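Local coordinates for protein spherulin-4 (Aspergillus clavatus, PDB 5C5G) that is a glycoside hydrolase with a (beta/alpha) barrel fold, probably acting on galactosaminogalactan, the fungal polysaccharide whose biosynthesis requires its Aspergillus fumigatus counterpart, at residues I113-L127 and Y148-Y161. Numbering follows the deposited sequence.
Sequences IFFDETPQQYDADIL and YVVHNPGAIPDSRY
The ring of Tyr-161 lies against Pro-119, Gln-121, Ile-126 and Leu-127. From CB, the bond to CG, anti to the carbonyl carbon (chi1 -68°), swings the ring from its backbone toward 119-127. CD1 meets Leu-127 CD1 at the ring edge, CE1 reaches Leu-127 CA, CD2 passes Pro-119 O, and CE2 has Gln-121 O in the ring plane at its edge. CZ packs on Ile-126 CG2 at 3.7 Å. At the tip, Tyr-161 OH donates to Gln-121 O at 2.7 Å. Tyr-161 OH also accepts from Asp-123 N at 3.0 Å, just before helix 124-139, whose N-cap is Asp-123. Beside it, the Arg-160 guanidinium lies flat on the Tyr-122 ring, planes 6° apart, a cation-pi stack with Arg-160 CZ 3.5 Å from the centroid of the Tyr-122 ring. Asp-158 holds that guanidinium side-on, through NE to OD1 and NH1 to OD2, while OD1 also takes Arg-160 N in an Asx turn. Gln-120 NE2 donates almost straight to Ile-156 O (3.0 Å) but from above the carbonyl plane; Gln-120 O receives Asp-158 N. A water bridges Thr-118 O and Pro-153 O, and Thr-118 CG2 sits over one face of the His-151 ring. Preceding these loops in the chain, strands 112-116 and 148-152 pair in parallel, Phe-115 N to Val-150 O at 2.8 Å. At their C-terminal ends Asn-152 ND2 hydrogen-bonds Glu-172 OE1 and, weakly, Asp-116 OD1, while Asp-116 OD2 hydrogen-bonds Tyr-76 OH; Asp-116, Glu-172 and Tyr-76 are N-acetyl-D-galactosamine-binding residues, though no sugar is bound here. The strands are fourth and fifth of the eight-stranded TIM barrel, joined through helix 124-139 as a beta-alpha-beta unit, flanked by strands 71-78 and 167-172.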
loop_
_atom_site.group_PDB
_atom_site.type_symbol
_atom_site.label_atom_id
_atom_site.label_comp_id
_atom_site.label_asym_id
_atom_site.label_seq_id
_atom_site.Cartn_x
_atom_site.Cartn_y
_atom_site.Cartn_z
ATOM N N ILE A 113 2.126 -5.429 -7.539
ATOM C CA ILE A 113 0.860 -4.819 -7.883
ATOM C C ILE A 113 -0.014 -4.698 -6.649
ATOM O O ILE A 113 -0.097 -5.616 -5.816
ATOM C CB ILE A 113 0.119 -5.656 -8.952
ATOM C CG1 ILE A 113 0.952 -5.747 -10.248
ATOM C CG2 ILE A 113 -1.260 -5.106 -9.236
ATOM C CD1 ILE A 113 1.181 -4.443 -10.994
ATOM N N PHE A 114 -0.670 -3.543 -6.565
ATOM C CA PHE A 114 -1.687 -3.232 -5.562
ATOM C C PHE A 114 -3.040 -3.281 -6.255
ATOM O O PHE A 114 -3.323 -2.440 -7.107
ATOM C CB PHE A 114 -1.418 -1.830 -5.016
ATOM C CG PHE A 114 -2.464 -1.304 -4.077
ATOM C CD1 PHE A 114 -2.429 -1.607 -2.735
ATOM C CD2 PHE A 114 -3.472 -0.459 -4.533
ATOM C CE1 PHE A 114 -3.376 -1.084 -1.858
ATOM C CE2 PHE A 114 -4.412 0.070 -3.657
ATOM C CZ PHE A 114 -4.363 -0.240 -2.330
ATOM N N PHE A 115 -3.857 -4.277 -5.921
ATOM C CA PHE A 115 -5.181 -4.464 -6.516
ATOM C C PHE A 115 -6.212 -3.776 -5.647
ATOM O O PHE A 115 -6.492 -4.215 -4.522
ATOM C CB PHE A 115 -5.511 -5.941 -6.634
ATOM C CG PHE A 115 -4.678 -6.673 -7.651
ATOM C CD1 PHE A 115 -4.893 -6.455 -9.013
ATOM C CD2 PHE A 115 -3.715 -7.584 -7.271
ATOM C CE1 PHE A 115 -4.153 -7.128 -9.971
ATOM C CE2 PHE A 115 -2.957 -8.265 -8.227
ATOM C CZ PHE A 115 -3.184 -8.040 -9.585
ATOM N N ASP A 116 -6.794 -2.703 -6.154
ATOM C CA ASP A 116 -7.810 -1.967 -5.415
ATOM C C ASP A 116 -9.182 -2.585 -5.610
ATOM O O ASP A 116 -9.469 -3.232 -6.622
ATOM C CB ASP A 116 -7.813 -0.500 -5.826
ATOM C CG ASP A 116 -8.389 0.412 -4.765
ATOM O OD1 ASP A 116 -8.531 -0.001 -3.586
ATOM O OD2 ASP A 116 -8.722 1.557 -5.101
ATOM N N GLU A 117 -10.007 -2.399 -4.599
ATOM C CA GLU A 117 -11.413 -2.793 -4.617
ATOM C C GLU A 117 -11.593 -4.285 -4.771
ATOM O O GLU A 117 -12.440 -4.742 -5.528
ATOM C CB GLU A 117 -12.169 -2.099 -5.755
ATOM C CG GLU A 117 -11.968 -0.604 -5.832
ATOM C CD GLU A 117 -12.326 -0.024 -7.207
ATOM O OE1 GLU A 117 -12.025 -0.654 -8.261
ATOM O OE2 GLU A 117 -12.904 1.078 -7.224
ATOM N N THR A 118 -10.827 -5.075 -4.056
ATOM C CA THR A 118 -11.081 -6.507 -4.068
ATOM C C THR A 118 -12.321 -6.779 -3.198
ATOM O O THR A 118 -12.635 -6.021 -2.287
ATOM C CB THR A 118 -9.869 -7.287 -3.567
ATOM O OG1 THR A 118 -9.501 -6.801 -2.273
ATOM C CG2 THR A 118 -8.703 -7.136 -4.534
ATOM N N PRO A 119 -13.070 -7.845 -3.494
ATOM C CA PRO A 119 -14.318 -8.095 -2.772
ATOM C C PRO A 119 -14.113 -8.655 -1.378
ATOM O O PRO A 119 -13.070 -9.254 -1.101
ATOM C CB PRO A 119 -15.049 -9.111 -3.656
ATOM C CG PRO A 119 -14.053 -9.637 -4.561
ATOM C CD PRO A 119 -12.886 -8.741 -4.644
ATOM N N GLN A 120 -15.085 -8.415 -0.519
ATOM C CA GLN A 120 -15.105 -8.995 0.817
ATOM C C GLN A 120 -15.754 -10.349 0.840
ATOM O O GLN A 120 -15.353 -11.213 1.611
ATOM C CB GLN A 120 -15.914 -8.123 1.767
ATOM C CG GLN A 120 -15.228 -6.889 2.272
ATOM C CD GLN A 120 -16.170 -6.089 3.138
ATOM O OE1 GLN A 120 -16.944 -5.279 2.630
ATOM N NE2 GLN A 120 -16.157 -6.350 4.443
ATOM N N GLN A 121 -16.812 -10.528 0.064
ATOM C CA GLN A 121 -17.618 -11.725 0.174
ATOM C C GLN A 121 -16.930 -12.913 -0.481
ATOM O O GLN A 121 -16.397 -12.806 -1.574
ATOM C CB GLN A 121 -18.999 -11.501 -0.462
ATOM C CG GLN A 121 -19.695 -10.218 -0.001
ATOM C CD GLN A 121 -21.122 -10.081 -0.519
ATOM O OE1 GLN A 121 -21.666 -11.000 -1.135
ATOM N NE2 GLN A 121 -21.733 -8.924 -0.270
ATOM N N TYR A 122 -16.987 -14.060 0.176
ATOM C CA TYR A 122 -16.446 -15.268 -0.407
ATOM C C TYR A 122 -17.319 -15.784 -1.541
ATOM O O TYR A 122 -18.544 -15.885 -1.411
ATOM C CB TYR A 122 -16.286 -16.378 0.623
ATOM C CG TYR A 122 -15.771 -17.613 -0.032
ATOM C CD1 TYR A 122 -14.419 -17.757 -0.293
ATOM C CD2 TYR A 122 -16.637 -18.604 -0.462
ATOM C CE1 TYR A 122 -13.946 -18.884 -0.934
ATOM C CE2 TYR A 122 -16.173 -19.723 -1.106
ATOM C CZ TYR A 122 -14.827 -19.858 -1.335
ATOM O OH TYR A 122 -14.354 -20.980 -1.973
ATOM N N ASP A 123 -16.665 -16.132 -2.641
ATOM C CA ASP A 123 -17.280 -16.860 -3.738
ATOM C C ASP A 123 -16.157 -17.590 -4.454
ATOM O O ASP A 123 -15.086 -17.037 -4.662
ATOM C CB ASP A 123 -18.009 -15.904 -4.676
ATOM C CG ASP A 123 -18.648 -16.617 -5.844
ATOM O OD1 ASP A 123 -19.812 -17.032 -5.721
ATOM O OD2 ASP A 123 -17.969 -16.760 -6.887
ATOM N N ALA A 124 -16.396 -18.841 -4.826
ATOM C CA ALA A 124 -15.355 -19.666 -5.441
ATOM C C ALA A 124 -14.833 -19.078 -6.746
ATOM O O ALA A 124 -13.629 -19.187 -7.039
ATOM C CB ALA A 124 -15.871 -21.086 -5.670
ATOM N N ASP A 125 -15.708 -18.429 -7.511
ATOM C CA ASP A 125 -15.292 -17.842 -8.787
ATOM C C ASP A 125 -14.405 -16.632 -8.534
ATOM O O ASP A 125 -13.467 -16.350 -9.284
ATOM C CB ASP A 125 -16.490 -17.396 -9.632
ATOM C CG ASP A 125 -17.274 -18.555 -10.206
ATOM O OD1 ASP A 125 -16.837 -19.711 -10.046
ATOM O OD2 ASP A 125 -18.326 -18.295 -10.832
ATOM N N ILE A 126 -14.715 -15.881 -7.483
ATOM C CA ILE A 126 -13.886 -14.747 -7.125
ATOM C C ILE A 126 -12.521 -15.227 -6.654
ATOM O O ILE A 126 -11.496 -14.666 -7.025
ATOM C CB ILE A 126 -14.534 -13.881 -6.040
ATOM C CG1 ILE A 126 -15.805 -13.238 -6.599
ATOM C CG2 ILE A 126 -13.566 -12.827 -5.536
ATOM C CD1 ILE A 126 -16.634 -12.498 -5.576
ATOM N N LEU A 127 -12.501 -16.270 -5.832
ATOM C CA LEU A 127 -11.227 -16.821 -5.396
ATOM C C LEU A 127 -10.376 -17.220 -6.608
ATOM O O LEU A 127 -9.194 -16.930 -6.657
ATOM C CB LEU A 127 -11.440 -18.016 -4.467
ATOM C CG LEU A 127 -10.150 -18.672 -3.972
ATOM C CD1 LEU A 127 -9.318 -17.734 -3.108
ATOM C CD2 LEU A 127 -10.452 -19.957 -3.219
ATOM N N TYR A 148 5.363 -8.743 -5.671
ATOM C CA TYR A 148 4.491 -8.569 -4.513
ATOM C C TYR A 148 3.045 -8.376 -4.951
ATOM O O TYR A 148 2.774 -7.770 -5.990
ATOM C CB TYR A 148 4.953 -7.319 -3.781
ATOM C CG TYR A 148 4.825 -7.242 -2.284
ATOM C CD1 TYR A 148 5.565 -8.074 -1.451
ATOM C CD2 TYR A 148 4.035 -6.259 -1.697
ATOM C CE1 TYR A 148 5.471 -7.962 -0.072
ATOM C CE2 TYR A 148 3.941 -6.131 -0.321
ATOM C CZ TYR A 148 4.658 -6.982 0.483
ATOM O OH TYR A 148 4.559 -6.847 1.850
ATOM N N VAL A 149 2.116 -8.871 -4.146
ATOM C CA VAL A 149 0.687 -8.709 -4.382
ATOM C C VAL A 149 0.031 -8.157 -3.127
ATOM O O VAL A 149 0.130 -8.754 -2.048
ATOM C CB VAL A 149 0.025 -10.050 -4.723
ATOM C CG1 VAL A 149 -1.497 -9.909 -4.807
ATOM C CG2 VAL A 149 0.563 -10.580 -6.041
ATOM N N VAL A 150 -0.642 -7.020 -3.273
ATOM C CA VAL A 150 -1.440 -6.454 -2.185
ATOM C C VAL A 150 -2.871 -6.316 -2.662
ATOM O O VAL A 150 -3.102 -5.950 -3.815
ATOM C CB VAL A 150 -0.881 -5.093 -1.705
ATOM C CG1 VAL A 150 -1.764 -4.444 -0.632
ATOM C CG2 VAL A 150 0.527 -5.262 -1.166
ATOM N N HIS A 151 -3.819 -6.638 -1.786
ATOM C CA HIS A 151 -5.234 -6.442 -2.047
ATOM C C HIS A 151 -5.771 -5.347 -1.162
ATOM O O HIS A 151 -5.396 -5.264 0.010
ATOM C CB HIS A 151 -6.010 -7.711 -1.703
ATOM C CG HIS A 151 -5.776 -8.838 -2.643
ATOM N ND1 HIS A 151 -6.302 -10.089 -2.434
ATOM C CD2 HIS A 151 -5.083 -8.902 -3.804
ATOM C CE1 HIS A 151 -5.946 -10.880 -3.433
ATOM N NE2 HIS A 151 -5.204 -10.186 -4.273
ATOM N N ASN A 152 -6.693 -4.551 -1.682
ATOM C CA ASN A 152 -7.417 -3.576 -0.867
ATOM C C ASN A 152 -8.932 -3.741 -0.931
ATOM O O ASN A 152 -9.609 -3.086 -1.717
ATOM C CB ASN A 152 -7.085 -2.147 -1.242
ATOM C CG ASN A 152 -7.735 -1.160 -0.292
ATOM O OD1 ASN A 152 -8.166 -1.524 0.811
ATOM N ND2 ASN A 152 -7.869 0.086 -0.727
ATOM N N PRO A 153 -9.472 -4.590 -0.056
ATOM C CA PRO A 153 -10.924 -4.662 0.075
ATOM C C PRO A 153 -11.464 -3.506 0.896
ATOM O O PRO A 153 -12.676 -3.298 0.904
ATOM C CB PRO A 153 -11.145 -5.994 0.807
ATOM C CG PRO A 153 -9.871 -6.225 1.555
ATOM C CD PRO A 153 -8.785 -5.661 0.686
ATOM N N GLY A 154 -10.596 -2.778 1.584
ATOM C CA GLY A 154 -11.007 -1.620 2.356
ATOM C C GLY A 154 -11.833 -1.963 3.583
ATOM O O GLY A 154 -12.504 -1.088 4.141
ATOM N N ALA A 155 -11.780 -3.222 4.003
ATOM C CA ALA A 155 -12.618 -3.777 5.054
ATOM C C ALA A 155 -12.204 -5.234 5.169
ATOM O O ALA A 155 -11.374 -5.704 4.385
ATOM C CB ALA A 155 -14.095 -3.653 4.695
ATOM N N ILE A 156 -12.738 -5.959 6.140
ATOM C CA ILE A 156 -12.279 -7.317 6.350
ATOM C C ILE A 156 -12.915 -8.274 5.344
ATOM O O ILE A 156 -14.134 -8.400 5.315
ATOM C CB ILE A 156 -12.602 -7.788 7.779
ATOM C CG1 ILE A 156 -11.849 -6.930 8.809
ATOM C CG2 ILE A 156 -12.182 -9.255 7.944
ATOM C CD1 ILE A 156 -12.371 -7.099 10.221
ATOM N N PRO A 157 -12.117 -8.963 4.521
ATOM C CA PRO A 157 -12.691 -9.925 3.585
ATOM C C PRO A 157 -12.789 -11.284 4.229
ATOM O O PRO A 157 -12.217 -11.482 5.304
ATOM C CB PRO A 157 -11.632 -9.973 2.487
ATOM C CG PRO A 157 -10.363 -9.872 3.254
ATOM C CD PRO A 157 -10.648 -8.903 4.381
ATOM N N ASP A 158 -13.459 -12.226 3.580
ATOM C CA ASP A 158 -13.416 -13.605 4.057
ATOM C C ASP A 158 -11.944 -14.039 4.130
ATOM O O ASP A 158 -11.125 -13.717 3.253
ATOM C CB ASP A 158 -14.218 -14.511 3.134
ATOM C CG ASP A 158 -14.230 -15.954 3.601
ATOM O OD1 ASP A 158 -13.253 -16.668 3.334
ATOM O OD2 ASP A 158 -15.217 -16.391 4.232
ATOM N N SER A 159 -11.613 -14.778 5.175
ATOM C CA SER A 159 -10.228 -15.093 5.456
ATOM C C SER A 159 -9.595 -15.939 4.365
ATOM O O SER A 159 -8.377 -15.922 4.239
ATOM C CB SER A 159 -10.100 -15.804 6.804
ATOM O OG SER A 159 -10.794 -17.034 6.807
ATOM N N ARG A 160 -10.389 -16.655 3.579
ATOM C CA ARG A 160 -9.838 -17.482 2.512
ATOM C C ARG A 160 -9.142 -16.660 1.445
ATOM O O ARG A 160 -8.322 -17.197 0.681
ATOM C CB ARG A 160 -10.925 -18.360 1.896
ATOM C CG ARG A 160 -11.322 -19.512 2.792
ATOM C CD ARG A 160 -12.614 -20.158 2.335
ATOM N NE ARG A 160 -13.759 -19.354 2.741
ATOM C CZ ARG A 160 -15.022 -19.762 2.658
ATOM N NH1 ARG A 160 -15.988 -18.957 3.063
ATOM N NH2 ARG A 160 -15.319 -20.975 2.196
ATOM N N TYR A 161 -9.421 -15.370 1.374
ATOM C CA TYR A 161 -8.724 -14.531 0.413
ATOM C C TYR A 161 -7.328 -14.112 0.874
ATOM O O TYR A 161 -6.491 -13.744 0.053
ATOM C CB TYR A 161 -9.559 -13.288 0.126
ATOM C CG TYR A 161 -10.859 -13.534 -0.617
ATOM C CD1 TYR A 161 -10.959 -14.501 -1.602
ATOM C CD2 TYR A 161 -11.983 -12.769 -0.359
ATOM C CE1 TYR A 161 -12.144 -14.709 -2.289
ATOM C CE2 TYR A 161 -13.182 -12.977 -1.054
ATOM C CZ TYR A 161 -13.252 -13.957 -2.004
ATOM O OH TYR A 161 -14.406 -14.160 -2.702
HETATM O O HOH W 1 -14.439 -4.797 -0.556
#